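Glutathione S-transferase omega-like 2 (Saccharomyces cerevisiae, PDB 5LKB) acts as a one-cysteine glutathione-dependent thiol transferase that also reduces dehydroascorbate and dimethylarsinic acid and reacts with glutathionyl-(hydro)quinones. Local coordinates at residues N240-F243 and E244-K248. Sequence-based numbering, arbitrary orientation.
Sequences NNVF and EHLDK
With chi1 of -71° His245 holds its imidazole beside its own backbone N, and from there ND1 turns back toward the preceding turn of the helix; Asn241, whose CG lies trans to its backbone N, sends its amide forward to meet that ring. ND1 donates to the backbone carbonyl of Asn241, 2.8 Å from ND1 to Asn241 O, in a nearly straight bond (N-H...O 164°) with the oxygen lying in the ring plane, so ND1 carries the proton of this bond. Asn241 O also takes the regular i to i+4 helical bond from His245 N, 3.1 Å away, the two donors reaching it from opposite faces of the carbonyl plane. One acceptor is thus gripped twice by a single residue: the ND1 bond restrains the rotation of the imidazole, while the backbone bond fixes the helical turn. The Asn241 amide stands 63° from the ring plane and brings OD1 to 2.9 Å from His245 CE1, off the ring plane, at most a bent, weak C-H...O contact. A water donates both to Asn241 OD1 and to Glu244 OE1, tying the amide to the extended Glu244 side chain. Elsewhere around the helix, Leu246 CD1 packs 4.1 Å from Val242 CG1 and obliquely against the Phe243 ring, 4.0 Å from CD1 of that ring, forming a buried apolar face. This is an amphipathic turn of the long helix 232-264 in the all-helical C-terminal domain of the glutathione transferase fold. Asn241 and His245 lie against helix 205-220 through Ser218, whereas Val242 and Leu246 face Phe297 of helix 285-304; Phe243 stacks on Phe309, and Asp247 OD1 is hydrogen-bonded to Tyr316 OH, joining the turn to the loops on either side of helix 312-315.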
loop_
_atom_site.group_PDB
_atom_site.type_symbol
_atom_site.label_atom_id
_atom_site.label_comp_id
_atom_site.label_asym_id
_atom_site.label_seq_id
_atom_site.Cartn_x
_atom_site.Cartn_y
_atom_site.Cartn_z
ATOM N N ASN A 240 -6.057 -5.013 -12.996
ATOM C CA ASN A 240 -6.672 -4.108 -13.958
ATOM C C ASN A 240 -8.177 -4.342 -13.997
ATOM O O ASN A 240 -8.949 -3.397 -14.127
ATOM C CB ASN A 240 -6.088 -4.330 -15.355
ATOM C CG ASN A 240 -4.793 -3.538 -15.587
ATOM O OD1 ASN A 240 -4.809 -2.327 -15.690
ATOM N ND2 ASN A 240 -3.730 -4.226 -15.680
ATOM N N ASN A 241 -8.573 -5.603 -13.883
ATOM C CA ASN A 241 -9.998 -5.971 -13.897
ATOM C C ASN A 241 -10.726 -5.405 -12.688
ATOM O O ASN A 241 -11.853 -4.914 -12.828
ATOM C CB ASN A 241 -10.125 -7.480 -14.032
ATOM C CG ASN A 241 -11.567 -7.901 -14.255
ATOM O OD1 ASN A 241 -12.198 -7.499 -15.262
ATOM N ND2 ASN A 241 -12.106 -8.585 -13.303
ATOM N N VAL A 242 -10.105 -5.447 -11.493
ATOM C CA VAL A 242 -10.727 -4.862 -10.313
ATOM C C VAL A 242 -11.035 -3.406 -10.563
ATOM O O VAL A 242 -12.132 -2.915 -10.309
ATOM C CB VAL A 242 -9.805 -5.052 -9.095
ATOM C CG1 VAL A 242 -10.242 -4.140 -7.952
ATOM C CG2 VAL A 242 -9.741 -6.503 -8.603
ATOM N N PHE A 243 -10.007 -2.621 -10.959
ATOM C CA PHE A 243 -10.224 -1.190 -11.094
ATOM C C PHE A 243 -11.175 -0.859 -12.239
ATOM O O PHE A 243 -11.948 0.088 -12.126
ATOM C CB PHE A 243 -8.867 -0.428 -11.184
ATOM C CG PHE A 243 -8.208 -0.305 -9.819
ATOM C CD1 PHE A 243 -8.613 0.685 -8.963
ATOM C CD2 PHE A 243 -7.304 -1.256 -9.383
ATOM C CE1 PHE A 243 -8.102 0.771 -7.652
ATOM C CE2 PHE A 243 -6.771 -1.178 -8.078
ATOM C CZ PHE A 243 -7.193 -0.191 -7.242
ATOM N N GLU A 244 -11.178 -1.659 -13.306
ATOM C CA GLU A 244 -12.116 -1.423 -14.404
ATOM C C GLU A 244 -13.554 -1.549 -13.908
ATOM O O GLU A 244 -14.425 -0.745 -14.277
ATOM C CB GLU A 244 -11.849 -2.410 -15.526
ATOM C CG GLU A 244 -12.848 -2.412 -16.665
ATOM C CD GLU A 244 -12.559 -3.538 -17.646
ATOM O OE1 GLU A 244 -11.420 -4.046 -17.661
ATOM O OE2 GLU A 244 -13.489 -3.947 -18.371
ATOM N N HIS A 245 -13.776 -2.482 -12.995
ATOM C CA HIS A 245 -15.109 -2.691 -12.463
ATOM C C HIS A 245 -15.457 -1.760 -11.332
ATOM O O HIS A 245 -16.642 -1.420 -11.160
ATOM C CB HIS A 245 -15.339 -4.157 -12.166
ATOM C CG HIS A 245 -15.461 -4.939 -13.421
ATOM N ND1 HIS A 245 -14.352 -5.405 -14.096
ATOM C CD2 HIS A 245 -16.554 -5.283 -14.162
ATOM C CE1 HIS A 245 -14.760 -6.042 -15.186
ATOM N NE2 HIS A 245 -16.091 -5.999 -15.239
ATOM N N LEU A 246 -14.484 -1.308 -10.549
ATOM C CA LEU A 246 -14.798 -0.217 -9.636
ATOM C C LEU A 246 -15.211 1.035 -10.404
ATOM O O LEU A 246 -16.082 1.790 -9.965
ATOM C CB LEU A 246 -13.602 0.097 -8.724
ATOM C CG LEU A 246 -13.180 -0.914 -7.653
ATOM C CD1 LEU A 246 -11.850 -0.527 -7.014
ATOM C CD2 LEU A 246 -14.247 -1.071 -6.611
ATOM N N ASP A 247 -14.572 1.287 -11.548
ATOM C CA ASP A 247 -14.992 2.385 -12.404
ATOM C C ASP A 247 -16.456 2.234 -12.808
ATOM O O ASP A 247 -17.185 3.225 -12.808
ATOM C CB ASP A 247 -14.113 2.458 -13.644
ATOM C CG ASP A 247 -12.692 2.890 -13.321
ATOM O OD1 ASP A 247 -12.461 3.458 -12.227
ATOM O OD2 ASP A 247 -11.864 2.716 -14.237
ATOM N N LYS A 248 -16.882 1.002 -13.083
ATOM C CA LYS A 248 -18.289 0.735 -13.447
ATOM C C LYS A 248 -19.234 1.067 -12.296
ATOM O O LYS A 248 -20.264 1.740 -12.501
ATOM C CB LYS A 248 -18.463 -0.708 -13.922
ATOM C CG LYS A 248 -17.790 -0.942 -15.257
ATOM C CD LYS A 248 -18.038 -2.326 -15.821
ATOM C CE LYS A 248 -17.074 -2.633 -16.958
ATOM N NZ LYS A 248 -17.522 -3.952 -17.581
HETATM O O HOH W 1 -11.071 -6.741 -17.744
#